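Long-range contacts in dephospho-CoA kinase (Mycobacterium paratuberculosis, PDB 6N39), which probably catalyses the ATP-dependent phosphorylation of the 3'-hydroxyl of dephospho-CoA, the last step of coenzyme A synthesis, and carries a C-terminal UPF0157 domain involved in its proper folding: residues L134-Y139 and I179-S184; A55-A60 and G93-L98; A373-A378 and A391-W396; H207-R212 and G293-E298. All blocks are in the same frame, centred on the assembly; numbering follows the deposited sequence.

Contact 1 (L134-Y139 and I179-S184); sequences LVVIVY and IWLDNS
Asn183 N gives Tyr139 O the shortest bond across this pair, 2.7 Å and nearly straight (170° at the hydrogen). Behind it the backbones alternate as parallel strands do: Ile179 N bonds to Val135 O, Ile137 N to Ile179 O, Leu181 N to Ile137 O and Tyr139 N to Leu181 O. Val138 CA adds a C-H contact to Leu181 O at 3.2 Å. The strands 135-139 and 179-182 are the last two of the five-stranded parallel sheet, order 2-3-1-4-5, of the P-loop kinase core, and the largely helical chain between them makes a beta-alpha-beta crossover. On one face of the sheet the rings of Tyr139 and Trp180 form an offset stack, the centroids of the Tyr139 ring and the Trp180 five-membered ring 3.9 Å apart, their planes at 13°. Tyr139 reaches it because its CG sits between backbone N and carbonyl carbon (chi1 68°). The phenol's opposite face receives Asp182 CA, 3.9 Å from its centroid, while a water joins Tyr139 OH to Trp180 O. Ile137 CG2 meets the indole edge at Trp180 CZ3, 3.8 Å away. On the other face Ile179 CD1 lies 4.0 Å from Val136 CG2, and helix 187-210 covers this side. Past the strand, Asn183 CB packs 3.5 Å from Val138 CG2, while its ND2 holds Ala20 O in the predicted ATP-binding loop.

Contact 2 (A55-A60 and G93-L98); sequences AALVEA and GIVHPL
Ile94 lays its two branches against Leu57, Ala56 and Ala60, supplying most of what helix 87-109 brings to this meeting with the antiparallel helix 52-61. Their short segments run at 167° to each other with axes 10.4 Å apart, a wide spacing bridged chiefly by this one side chain. Both helices belong to the helical insertion that follows strand 35-38 of the kinase core, which in relatives of this family forms the CoA-binding domain. The chain of Ile94 is stretched out, chi2 being 180°, and this carries CD1 to the partner helix. There the methyl meets Leu57 CD2 at 3.7 Å and comes within 3.8 Å of Ala56 O, a carbonyl of the facing helix turn. One turn further along, Ala60 CB lies 4.2 Å from Ile94 CD1. The other branch, CG2, leans on Leu57 as well and touches Ala56 CB at 4.1 Å. Leu57 crosses Ile94 at a slant and is the buried member of the group; Val47 and Leu91 pack on it from outside the two segments. The side chains that meet are all apolar, and the contact lies near the surface, away from the ATP site. At its margin Leu57 CD2 also reaches the next residue of the facing helix, Val95, whose CG2 is 4.3 Å away.

Contact 3 (A373-A378 and A391-W396); sequences AVKRSA and AVKEPW. With ACT (acetate ion), chain G; ACT (acetate ion), chain F.
Lys375 and Lys393 share a single acetate ion across the gap between their helices, and lower down Lys375 CG lies 4.1 Å from Lys393 CD. Helices 365-382 and 386-411 form an antiparallel hairpin within the UPF0157 region, the part of the protein involved in proper folding of the full-length enzyme; the segments run at 157°. Lys375 NZ bonds to one acetate oxygen, OXT, at 2.7 Å, and Lys393 NZ to the other, O, at a longer 3.1 Å. Both lysines bend at chi2 and chi3 to get there, and the carboxylate between them probably offsets the two positive charges, whose NZ atoms stay 5.7 Å apart. The acetate probably comes from the crystallisation liquor, yet the ammonium groups have protein partners too: Ser255 OG and Ala265 O for Lys375, Tyr371 OH for Lys393. Arg376 grips a second acetate edge-on, NE to one oxygen and NH1 to the other, both at 2.6 Å. Between the helices Val392 CG1 sits 3.6 Å from Ala378 CA, while Ala378 CB also touches Lys393 CG at 3.7 Å. Further along, Trp396 turns a face of its indole to Val374 and stacks with Tyr371. Its CG is anti to the backbone N (chi1 -179°), which brings the ring across to the other helix. There the methyl CG2 of Val374 lies over the five-membered ring, 3.4 Å from Trp396 CD1.

Contact 4 (H207-R212 and G293-E298); sequences HNLSTR and GYPRLE
Arg212 and Pro295 bring their backbones together, CA atoms 5.2 Å apart, where two helices finish. Each helix is closed by a Schellman motif. Helix 187-210 is closed by Arg212, the C-prime residue, whose positive phi (52°) lets its N bond to Leu209 O while Gln213 N reaches back to Asn208 O; helix 286-291 is closed by Gly293, also of positive phi, before an irregular run. This places the C-terminal end of the long helix that runs from the kinase part into the UPF0157 region against a loop of that region. Leu209 carries the apolar side of the joint. Its CD2 lies over the backbone of Gly293, 3.7 Å from the carbonyl carbon C, and also touches the Pro295 ring at CD, 3.9 Å away. Leu290 packs on both Leu209 and Pro295. The proline ring is thus wedged between the leucine and the turn at Arg212, with Pro295 CB 3.8 Å from Arg212 C. Of the Arg212 side chain it is CB that touches Pro295; the guanidinium turns back to Leu209 O, to which NH1 gives a weak bond. Further along, Arg296 NH2 forms a salt bridge with Glu298 OE2 at 2.6 Å, and NH1 pairs with Asp283 of helix 279-284. A water links the segments, donating to Arg212 O at 2.7 Å and to Arg296 O at 2.9 Å.

Along the chain the order is contact 2, contact 1, contact 4, contact 3, each closing before the next opens. Contacts 2 and 3 stand on opposite sides of the molecule's centre, 65 Å between centres: the first in the helical insertion of the kinase, the second in the hairpin of the UPF0157 domain. Contacts 1 and 4 occupy the middle, their centres 25 Å apart and their nearest atoms about 7 Å. Helix 187-210 joins them, following strand 179-182, packing on one face of the sheet at its edge strand and ending in contact 4. The edge of the nucleotide-binding core is thereby connected, through one helix, to a domain involved in proper folding of the full-length enzyme.

Contact 1 (L134-Y139 and I179-S184)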
loop_
_atom_site.group_PDB
_atom_site.type_symbol
_atom_site.label_atom_id
_atom_site.label_comp_id
_atom_site.label_asym_id
_atom_site.label_seq_id
_atom_site.Cartn_x
_atom_site.Cartn_y
_atom_site.Cartn_z
ATOM N N LEU A 134 -3.064 -2.370 -3.135
ATOM C CA LEU A 134 -3.715 -1.202 -3.709
ATOM C C LEU A 134 -5.118 -1.104 -3.121
ATOM O O LEU A 134 -5.821 -2.107 -3.040
ATOM C CB LEU A 134 -3.793 -1.324 -5.229
ATOM C CG LEU A 134 -4.257 -0.121 -6.034
ATOM C CD1 LEU A 134 -3.144 0.911 -6.109
ATOM C CD2 LEU A 134 -4.656 -0.590 -7.427
ATOM N N VAL A 135 -5.521 0.101 -2.732
ATOM C CA VAL A 135 -6.833 0.340 -2.149
ATOM C C VAL A 135 -7.522 1.452 -2.937
ATOM O O VAL A 135 -6.938 2.525 -3.153
ATOM C CB VAL A 135 -6.732 0.699 -0.650
ATOM C CG1 VAL A 135 -8.101 1.047 -0.071
ATOM C CG2 VAL A 135 -6.123 -0.473 0.163
ATOM N N VAL A 136 -8.757 1.185 -3.371
ATOM C CA VAL A 136 -9.606 2.153 -4.064
ATOM C C VAL A 136 -10.752 2.537 -3.139
ATOM O O VAL A 136 -11.446 1.665 -2.599
ATOM C CB VAL A 136 -10.162 1.584 -5.381
ATOM C CG1 VAL A 136 -10.989 2.649 -6.118
ATOM C CG2 VAL A 136 -9.045 1.115 -6.244
ATOM N N ILE A 137 -10.957 3.830 -2.945
ATOM C CA ILE A 137 -12.067 4.287 -2.120
ATOM C C ILE A 137 -12.880 5.277 -2.931
ATOM O O ILE A 137 -12.319 6.209 -3.518
ATOM C CB ILE A 137 -11.581 4.901 -0.798
ATOM C CG1 ILE A 137 -10.644 3.906 -0.099
ATOM C CG2 ILE A 137 -12.770 5.245 0.080
ATOM C CD1 ILE A 137 -10.285 4.253 1.314
ATOM N N VAL A 138 -14.196 5.055 -2.995
ATOM C CA VAL A 138 -15.102 5.939 -3.714
ATOM C C VAL A 138 -15.717 6.898 -2.708
ATOM O O VAL A 138 -15.963 6.529 -1.552
ATOM C CB VAL A 138 -16.174 5.141 -4.490
ATOM C CG1 VAL A 138 -17.038 4.301 -3.561
ATOM C CG2 VAL A 138 -17.032 6.069 -5.296
ATOM N N TYR A 139 -15.913 8.148 -3.121
ATOM C CA TYR A 139 -16.553 9.133 -2.260
ATOM C C TYR A 139 -17.474 10.000 -3.105
ATOM O O TYR A 139 -17.481 9.920 -4.336
ATOM C CB TYR A 139 -15.523 9.998 -1.510
ATOM C CG TYR A 139 -14.737 10.921 -2.416
ATOM C CD1 TYR A 139 -13.656 10.441 -3.137
ATOM C CD2 TYR A 139 -15.083 12.271 -2.555
ATOM C CE1 TYR A 139 -12.930 11.266 -3.977
ATOM C CE2 TYR A 139 -14.363 13.110 -3.393
ATOM C CZ TYR A 139 -13.281 12.597 -4.099
ATOM O OH TYR A 139 -12.539 13.404 -4.937
ATOM N N ILE A 179 -6.186 5.081 -4.515
ATOM C CA ILE A 179 -6.981 5.707 -5.565
ATOM C C ILE A 179 -8.239 6.267 -4.915
ATOM O O ILE A 179 -8.985 5.534 -4.255
ATOM C CB ILE A 179 -7.325 4.722 -6.691
ATOM C CG1 ILE A 179 -6.030 4.229 -7.371
ATOM C CG2 ILE A 179 -8.241 5.380 -7.695
ATOM C CD1 ILE A 179 -6.214 3.012 -8.248
ATOM N N TRP A 180 -8.442 7.564 -5.074
ATOM C CA TRP A 180 -9.472 8.352 -4.402
ATOM C C TRP A 180 -10.422 8.795 -5.505
ATOM O O TRP A 180 -10.094 9.692 -6.283
ATOM C CB TRP A 180 -8.810 9.530 -3.693
ATOM C CG TRP A 180 -9.675 10.428 -2.883
ATOM C CD1 TRP A 180 -9.799 11.780 -3.020
ATOM C CD2 TRP A 180 -10.498 10.060 -1.773
ATOM N NE1 TRP A 180 -10.666 12.275 -2.075
ATOM C CE2 TRP A 180 -11.108 11.238 -1.297
ATOM C CE3 TRP A 180 -10.788 8.847 -1.142
ATOM C CZ2 TRP A 180 -11.993 11.236 -0.227
ATOM C CZ3 TRP A 180 -11.660 8.849 -0.080
ATOM C CH2 TRP A 180 -12.253 10.036 0.369
ATOM N N LEU A 181 -11.598 8.176 -5.577
ATOM C CA LEU A 181 -12.411 8.207 -6.785
ATOM C C LEU A 181 -13.741 8.906 -6.506
ATOM O O LEU A 181 -14.538 8.437 -5.687
ATOM C CB LEU A 181 -12.598 6.775 -7.286
ATOM C CG LEU A 181 -12.844 6.534 -8.753
ATOM C CD1 LEU A 181 -12.549 5.088 -9.092
ATOM C CD2 LEU A 181 -14.291 6.875 -9.027
ATOM N N ASP A 182 -13.980 10.018 -7.204
ATOM C CA ASP A 182 -15.120 10.886 -6.942
ATOM C C ASP A 182 -16.327 10.395 -7.734
ATOM O O ASP A 182 -16.286 10.337 -8.967
ATOM C CB ASP A 182 -14.773 12.333 -7.302
ATOM C CG ASP A 182 -15.879 13.331 -6.927
ATOM O OD1 ASP A 182 -16.993 12.922 -6.537
ATOM O OD2 ASP A 182 -15.628 14.547 -7.026
ATOM N N ASN A 183 -17.399 10.040 -7.026
ATOM C CA ASN A 183 -18.630 9.595 -7.668
ATOM C C ASN A 183 -19.747 10.597 -7.403
ATOM O O ASN A 183 -20.861 10.221 -7.023
ATOM C CB ASN A 183 -19.025 8.191 -7.186
ATOM C CG ASN A 183 -20.276 7.652 -7.880
ATOM O OD1 ASN A 183 -20.514 7.930 -9.055
ATOM N ND2 ASN A 183 -21.089 6.900 -7.143
ATOM N N SER A 184 -19.463 11.885 -7.603
ATOM C CA SER A 184 -20.506 12.895 -7.465
ATOM C C SER A 184 -21.338 13.070 -8.728
ATOM O O SER A 184 -22.374 13.738 -8.668
ATOM C CB SER A 184 -19.900 14.246 -7.075
ATOM O OG SER A 184 -19.281 14.194 -5.803
HETATM O O HOH W 1 -10.336 12.582 -6.494
#

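Contact 2 (A55-A60 and G93-L98)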
loop_
_atom_site.group_PDB
_atom_site.type_symbol
_atom_site.label_atom_id
_atom_site.label_comp_id
_atom_site.label_asym_id
_atom_site.label_seq_id
_atom_site.Cartn_x
_atom_site.Cartn_y
_atom_site.Cartn_z
ATOM N N ALA A 55 -29.414 -24.653 7.460
ATOM C CA ALA A 55 -29.868 -25.764 8.294
ATOM C C ALA A 55 -29.040 -25.870 9.568
ATOM O O ALA A 55 -29.577 -26.159 10.646
ATOM C CB ALA A 55 -29.816 -27.074 7.507
ATOM N N ALA A 56 -27.731 -25.625 9.466
ATOM C CA ALA A 56 -26.874 -25.679 10.645
ATOM C C ALA A 56 -27.314 -24.665 11.698
ATOM O O ALA A 56 -27.375 -24.985 12.892
ATOM C CB ALA A 56 -25.414 -25.447 10.250
ATOM N N LEU A 57 -27.636 -23.440 11.272
ATOM C CA LEU A 57 -28.062 -22.418 12.223
ATOM C C LEU A 57 -29.418 -22.753 12.838
ATOM O O LEU A 57 -29.682 -22.384 13.988
ATOM C CB LEU A 57 -28.115 -21.054 11.539
ATOM C CG LEU A 57 -26.826 -20.547 10.889
ATOM C CD1 LEU A 57 -27.182 -19.586 9.773
ATOM C CD2 LEU A 57 -25.918 -19.871 11.907
ATOM N N VAL A 58 -30.286 -23.438 12.089
ATOM C CA VAL A 58 -31.566 -23.863 12.644
ATOM C C VAL A 58 -31.343 -24.800 13.824
ATOM O O VAL A 58 -32.034 -24.713 14.846
ATOM C CB VAL A 58 -32.432 -24.517 11.550
ATOM N N GLU A 59 -30.365 -25.703 13.707
ATOM C CA GLU A 59 -30.052 -26.603 14.812
ATOM C C GLU A 59 -29.550 -25.833 16.026
ATOM O O GLU A 59 -29.971 -26.098 17.159
ATOM C CB GLU A 59 -29.015 -27.638 14.368
ATOM N N ALA A 60 -28.669 -24.859 15.807
ATOM C CA ALA A 60 -28.035 -24.139 16.905
ATOM C C ALA A 60 -28.949 -23.120 17.577
ATOM O O ALA A 60 -28.667 -22.715 18.711
ATOM C CB ALA A 60 -26.772 -23.429 16.405
ATOM N N GLY A 93 -18.645 -19.508 13.979
ATOM C CA GLY A 93 -18.105 -20.823 13.670
ATOM C C GLY A 93 -18.878 -21.525 12.574
ATOM O O GLY A 93 -18.318 -22.347 11.840
ATOM N N ILE A 94 -20.167 -21.212 12.443
ATOM C CA ILE A 94 -20.950 -21.776 11.345
ATOM C C ILE A 94 -20.681 -21.033 10.040
ATOM O O ILE A 94 -20.418 -21.646 8.998
ATOM C CB ILE A 94 -22.448 -21.761 11.696
ATOM C CG1 ILE A 94 -22.751 -22.803 12.771
ATOM C CG2 ILE A 94 -23.283 -21.994 10.440
ATOM C CD1 ILE A 94 -24.212 -22.862 13.169
ATOM N N VAL A 95 -20.730 -19.702 10.079
ATOM C CA VAL A 95 -20.835 -18.922 8.849
ATOM C C VAL A 95 -19.465 -18.673 8.225
ATOM O O VAL A 95 -19.300 -18.782 7.004
ATOM C CB VAL A 95 -21.580 -17.602 9.124
ATOM C CG1 VAL A 95 -21.470 -16.657 7.926
ATOM C CG2 VAL A 95 -23.036 -17.879 9.451
ATOM N N HIS A 96 -18.467 -18.321 9.038
ATOM C CA HIS A 96 -17.188 -17.896 8.474
ATOM C C HIS A 96 -16.482 -18.992 7.678
ATOM O O HIS A 96 -15.938 -18.673 6.606
ATOM C CB HIS A 96 -16.285 -17.337 9.584
ATOM C CG HIS A 96 -16.749 -16.018 10.132
ATOM N ND1 HIS A 96 -16.024 -15.297 11.060
ATOM C CD2 HIS A 96 -17.866 -15.291 9.885
ATOM C CE1 HIS A 96 -16.677 -14.188 11.362
ATOM N NE2 HIS A 96 -17.796 -14.159 10.661
ATOM N N PRO A 97 -16.444 -20.260 8.107
ATOM C CA PRO A 97 -15.819 -21.273 7.238
ATOM C C PRO A 97 -16.529 -21.433 5.906
ATOM O O PRO A 97 -15.871 -21.660 4.885
ATOM C CB PRO A 97 -15.885 -22.551 8.082
ATOM C CG PRO A 97 -15.954 -22.057 9.510
ATOM C CD PRO A 97 -16.789 -20.813 9.430
ATOM N N LEU A 98 -17.860 -21.311 5.884
ATOM C CA LEU A 98 -18.593 -21.422 4.628
ATOM C C LEU A 98 -18.252 -20.269 3.694
ATOM O O LEU A 98 -18.081 -20.471 2.482
ATOM C CB LEU A 98 -20.096 -21.472 4.902
ATOM C CG LEU A 98 -20.572 -22.616 5.799
ATOM C CD1 LEU A 98 -22.006 -22.393 6.223
ATOM C CD2 LEU A 98 -20.429 -23.942 5.077
#

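Contact 3 (A373-A378 and A391-W396)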
loop_
_atom_site.group_PDB
_atom_site.type_symbol
_atom_site.label_atom_id
_atom_site.label_comp_id
_atom_site.label_asym_id
_atom_site.label_seq_id
_atom_site.Cartn_x
_atom_site.Cartn_y
_atom_site.Cartn_z
ATOM N N ALA A 373 22.006 21.360 -6.308
ATOM C CA ALA A 373 22.753 21.832 -7.472
ATOM C C ALA A 373 23.343 20.663 -8.252
ATOM O O ALA A 373 23.338 20.667 -9.495
ATOM C CB ALA A 373 23.850 22.808 -7.043
ATOM N N VAL A 374 23.842 19.648 -7.541
ATOM C CA VAL A 374 24.336 18.458 -8.229
ATOM C C VAL A 374 23.215 17.807 -9.032
ATOM O O VAL A 374 23.408 17.411 -10.190
ATOM C CB VAL A 374 24.953 17.461 -7.232
ATOM C CG1 VAL A 374 25.229 16.144 -7.931
ATOM C CG2 VAL A 374 26.241 18.013 -6.639
ATOM N N LYS A 375 22.027 17.685 -8.425
ATOM C CA LYS A 375 20.906 17.055 -9.117
ATOM C C LYS A 375 20.516 17.830 -10.367
ATOM O O LYS A 375 20.231 17.232 -11.410
ATOM C CB LYS A 375 19.701 16.920 -8.181
ATOM C CG LYS A 375 19.887 15.917 -7.055
ATOM C CD LYS A 375 18.565 15.281 -6.679
ATOM C CE LYS A 375 18.060 15.762 -5.343
ATOM N NZ LYS A 375 16.720 15.175 -5.050
ATOM N N ARG A 376 20.472 19.161 -10.278
ATOM C CA ARG A 376 20.129 19.966 -11.449
ATOM C C ARG A 376 21.159 19.802 -12.551
ATOM O O ARG A 376 20.808 19.717 -13.736
ATOM C CB ARG A 376 20.007 21.438 -11.065
ATOM C CG ARG A 376 18.894 21.717 -10.074
ATOM C CD ARG A 376 17.736 22.423 -10.737
ATOM N NE ARG A 376 16.624 22.661 -9.817
ATOM C CZ ARG A 376 16.616 23.596 -8.868
ATOM N NH1 ARG A 376 15.550 23.737 -8.089
ATOM N NH2 ARG A 376 17.670 24.385 -8.689
ATOM N N SER A 377 22.442 19.764 -12.188
ATOM C CA SER A 377 23.453 19.550 -13.215
ATOM C C SER A 377 23.273 18.185 -13.868
ATOM O O SER A 377 23.343 18.054 -15.102
ATOM C CB SER A 377 24.846 19.695 -12.612
ATOM O OG SER A 377 25.846 19.468 -13.587
ATOM N N ALA A 378 23.006 17.160 -13.053
ATOM C CA ALA A 378 22.795 15.823 -13.591
ATOM C C ALA A 378 21.598 15.788 -14.529
ATOM O O ALA A 378 21.665 15.194 -15.608
ATOM C CB ALA A 378 22.608 14.821 -12.450
ATOM N N ALA A 391 25.409 8.522 -13.311
ATOM C CA ALA A 391 26.847 8.739 -13.435
ATOM C C ALA A 391 27.243 10.143 -12.992
ATOM O O ALA A 391 28.256 10.315 -12.304
ATOM C CB ALA A 391 27.307 8.491 -14.877
ATOM N N VAL A 392 26.472 11.164 -13.382
ATOM C CA VAL A 392 26.848 12.522 -12.990
ATOM C C VAL A 392 26.699 12.708 -11.480
ATOM O O VAL A 392 27.559 13.318 -10.837
ATOM C CB VAL A 392 26.047 13.573 -13.784
ATOM C CG1 VAL A 392 26.292 14.967 -13.223
ATOM C CG2 VAL A 392 26.454 13.534 -15.244
ATOM N N LYS A 393 25.645 12.138 -10.883
ATOM C CA LYS A 393 25.459 12.277 -9.436
ATOM C C LYS A 393 26.507 11.508 -8.633
ATOM O O LYS A 393 26.928 11.962 -7.562
ATOM C CB LYS A 393 24.074 11.777 -9.006
ATOM C CG LYS A 393 22.898 12.606 -9.449
ATOM C CD LYS A 393 21.779 12.565 -8.397
ATOM C CE LYS A 393 21.390 11.154 -7.975
ATOM N NZ LYS A 393 20.442 11.186 -6.804
ATOM N N GLU A 394 26.885 10.315 -9.092
ATOM C CA GLU A 394 27.553 9.364 -8.202
ATOM C C GLU A 394 28.814 9.901 -7.523
ATOM O O GLU A 394 28.974 9.650 -6.316
ATOM C CB GLU A 394 27.872 8.069 -8.966
ATOM C CG GLU A 394 28.271 6.898 -8.051
ATOM C CD GLU A 394 27.220 6.608 -6.967
ATOM O OE1 GLU A 394 27.618 6.284 -5.821
ATOM O OE2 GLU A 394 26.000 6.713 -7.252
ATOM N N PRO A 395 29.725 10.619 -8.187
ATOM C CA PRO A 395 30.935 11.055 -7.466
ATOM C C PRO A 395 30.630 11.908 -6.236
ATOM O O PRO A 395 31.374 11.844 -5.253
ATOM C CB PRO A 395 31.728 11.830 -8.532
ATOM C CG PRO A 395 31.247 11.278 -9.838
ATOM C CD PRO A 395 29.776 10.992 -9.614
ATOM N N TRP A 396 29.543 12.678 -6.249
ATOM C CA TRP A 396 29.226 13.543 -5.114
ATOM C C TRP A 396 28.982 12.743 -3.833
ATOM O O TRP A 396 29.282 13.227 -2.734
ATOM C CB TRP A 396 27.999 14.399 -5.444
ATOM C CG TRP A 396 27.595 15.340 -4.343
ATOM C CD1 TRP A 396 28.097 16.594 -4.106
ATOM C CD2 TRP A 396 26.608 15.106 -3.327
ATOM N NE1 TRP A 396 27.473 17.154 -3.010
ATOM C CE2 TRP A 396 26.559 16.260 -2.514
ATOM C CE3 TRP A 396 25.762 14.037 -3.029
ATOM C CZ2 TRP A 396 25.697 16.368 -1.417
ATOM C CZ3 TRP A 396 24.891 14.155 -1.948
ATOM C CH2 TRP A 396 24.876 15.311 -1.153
HETATM C C ACT G . 16.861 12.158 -6.800
HETATM O O ACT G . 17.688 12.245 -7.770
HETATM O OXT ACT G . 15.917 12.956 -6.450
HETATM C CH3 ACT G . 17.023 10.891 -5.887
HETATM C C ACT F . 13.482 21.993 -10.248
HETATM O O ACT F . 14.495 21.692 -10.967
HETATM O OXT ACT F . 13.433 22.750 -9.228
HETATM C CH3 ACT F . 12.111 21.332 -10.688
#

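Contact 4 (H207-R212 and G293-E298)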
loop_
_atom_site.group_PDB
_atom_site.type_symbol
_atom_site.label_atom_id
_atom_site.label_comp_id
_atom_site.label_asym_id
_atom_site.label_seq_id
_atom_site.Cartn_x
_atom_site.Cartn_y
_atom_site.Cartn_z
ATOM N N HIS A 207 -0.030 -6.657 -15.124
ATOM C CA HIS A 207 0.868 -7.223 -16.126
ATOM C C HIS A 207 2.311 -7.193 -15.642
ATOM O O HIS A 207 3.060 -8.157 -15.836
ATOM C CB HIS A 207 0.738 -6.467 -17.452
ATOM C CG HIS A 207 1.681 -6.948 -18.502
ATOM N ND1 HIS A 207 1.596 -8.208 -19.055
ATOM C CD2 HIS A 207 2.718 -6.337 -19.117
ATOM C CE1 HIS A 207 2.541 -8.352 -19.964
ATOM N NE2 HIS A 207 3.236 -7.231 -20.024
ATOM N N ASN A 208 2.713 -6.087 -15.014
ATOM C CA ASN A 208 4.062 -5.962 -14.479
ATOM C C ASN A 208 4.321 -7.002 -13.411
ATOM O O ASN A 208 5.404 -7.597 -13.374
ATOM C CB ASN A 208 4.277 -4.562 -13.899
ATOM C CG ASN A 208 4.546 -3.519 -14.968
ATOM O OD1 ASN A 208 4.800 -3.853 -16.126
ATOM N ND2 ASN A 208 4.511 -2.253 -14.581
ATOM N N LEU A 209 3.346 -7.215 -12.514
ATOM C CA LEU A 209 3.510 -8.228 -11.473
ATOM C C LEU A 209 3.681 -9.605 -12.085
ATOM O O LEU A 209 4.570 -10.373 -11.693
ATOM C CB LEU A 209 2.304 -8.227 -10.529
ATOM C CG LEU A 209 2.289 -7.252 -9.364
ATOM C CD1 LEU A 209 1.064 -7.561 -8.497
ATOM C CD2 LEU A 209 3.601 -7.328 -8.530
ATOM N N SER A 210 2.837 -9.928 -13.064
ATOM C CA SER A 210 2.887 -11.240 -13.692
ATOM C C SER A 210 4.194 -11.477 -14.443
ATOM O O SER A 210 4.626 -12.624 -14.574
ATOM C CB SER A 210 1.706 -11.392 -14.647
ATOM O OG SER A 210 1.913 -12.506 -15.479
ATOM N N THR A 211 4.813 -10.429 -14.985
ATOM C CA THR A 211 6.082 -10.593 -15.682
ATOM C C THR A 211 7.255 -10.176 -14.813
ATOM O O THR A 211 8.381 -10.106 -15.306
ATOM C CB THR A 211 6.105 -9.798 -16.995
ATOM O OG1 THR A 211 5.667 -8.454 -16.754
ATOM C CG2 THR A 211 5.221 -10.450 -18.072
ATOM N N ARG A 212 7.002 -9.889 -13.536
ATOM C CA ARG A 212 8.025 -9.447 -12.578
ATOM C C ARG A 212 8.815 -8.254 -13.122
ATOM O O ARG A 212 10.041 -8.190 -13.025
ATOM C CB ARG A 212 8.951 -10.602 -12.196
ATOM C CG ARG A 212 8.222 -11.940 -12.035
ATOM C CD ARG A 212 8.199 -12.454 -10.601
ATOM N NE ARG A 212 7.609 -13.796 -10.501
ATOM C CZ ARG A 212 6.315 -14.073 -10.678
ATOM N NH1 ARG A 212 5.453 -13.108 -10.979
ATOM N NH2 ARG A 212 5.870 -15.318 -10.559
ATOM N N GLY A 293 3.070 -6.370 -4.198
ATOM C CA GLY A 293 3.173 -5.462 -5.324
ATOM C C GLY A 293 4.578 -5.081 -5.777
ATOM O O GLY A 293 4.712 -4.163 -6.598
ATOM N N TYR A 294 5.621 -5.777 -5.315
ATOM C CA TYR A 294 7.005 -5.317 -5.479
ATOM C C TYR A 294 7.905 -6.438 -5.990
ATOM O O TYR A 294 8.474 -7.197 -5.193
ATOM C CB TYR A 294 7.549 -4.775 -4.151
ATOM C CG TYR A 294 6.700 -3.678 -3.534
ATOM C CD1 TYR A 294 5.626 -3.986 -2.687
ATOM C CD2 TYR A 294 6.988 -2.337 -3.777
ATOM C CE1 TYR A 294 4.836 -2.984 -2.135
ATOM C CE2 TYR A 294 6.228 -1.331 -3.220
ATOM C CZ TYR A 294 5.150 -1.650 -2.403
ATOM O OH TYR A 294 4.387 -0.626 -1.884
ATOM N N PRO A 295 8.052 -6.582 -7.311
ATOM C CA PRO A 295 9.025 -7.548 -7.835
ATOM C C PRO A 295 10.445 -7.170 -7.425
ATOM O O PRO A 295 10.770 -5.996 -7.222
ATOM C CB PRO A 295 8.849 -7.456 -9.366
ATOM C CG PRO A 295 7.423 -6.931 -9.557
ATOM C CD PRO A 295 7.217 -5.986 -8.372
ATOM N N ARG A 296 11.308 -8.183 -7.367
ATOM C CA ARG A 296 12.721 -7.963 -7.077
ATOM C C ARG A 296 13.510 -7.637 -8.348
ATOM O O ARG A 296 13.239 -8.178 -9.420
ATOM C CB ARG A 296 13.326 -9.192 -6.408
ATOM C CG ARG A 296 14.824 -8.998 -6.054
ATOM C CD ARG A 296 15.228 -9.850 -4.869
ATOM N NE ARG A 296 15.655 -11.185 -5.288
ATOM C CZ ARG A 296 16.110 -12.116 -4.447
ATOM N NH1 ARG A 296 16.176 -11.856 -3.123
ATOM N NH2 ARG A 296 16.490 -13.301 -4.932
ATOM N N LEU A 297 14.486 -6.731 -8.228
ATOM C CA LEU A 297 15.485 -6.532 -9.280
ATOM C C LEU A 297 16.597 -7.543 -9.037
ATOM O O LEU A 297 17.404 -7.388 -8.114
ATOM C CB LEU A 297 16.015 -5.099 -9.281
ATOM C CG LEU A 297 14.873 -4.141 -9.647
ATOM C CD1 LEU A 297 15.128 -2.737 -9.173
ATOM C CD2 LEU A 297 14.670 -4.163 -11.157
ATOM N N GLU A 298 16.634 -8.582 -9.864
ATOM C CA GLU A 298 17.397 -9.776 -9.518
ATOM C C GLU A 298 18.907 -9.534 -9.553
ATOM O O GLU A 298 19.644 -10.158 -8.778
ATOM C CB GLU A 298 17.000 -10.927 -10.454
ATOM C CG GLU A 298 17.015 -12.310 -9.798
ATOM C CD GLU A 298 16.131 -12.415 -8.540
ATOM O OE1 GLU A 298 14.981 -11.916 -8.535
ATOM O OE2 GLU A 298 16.603 -13.009 -7.549
HETATM O O HOH W 2 12.323 -7.222 -12.044
#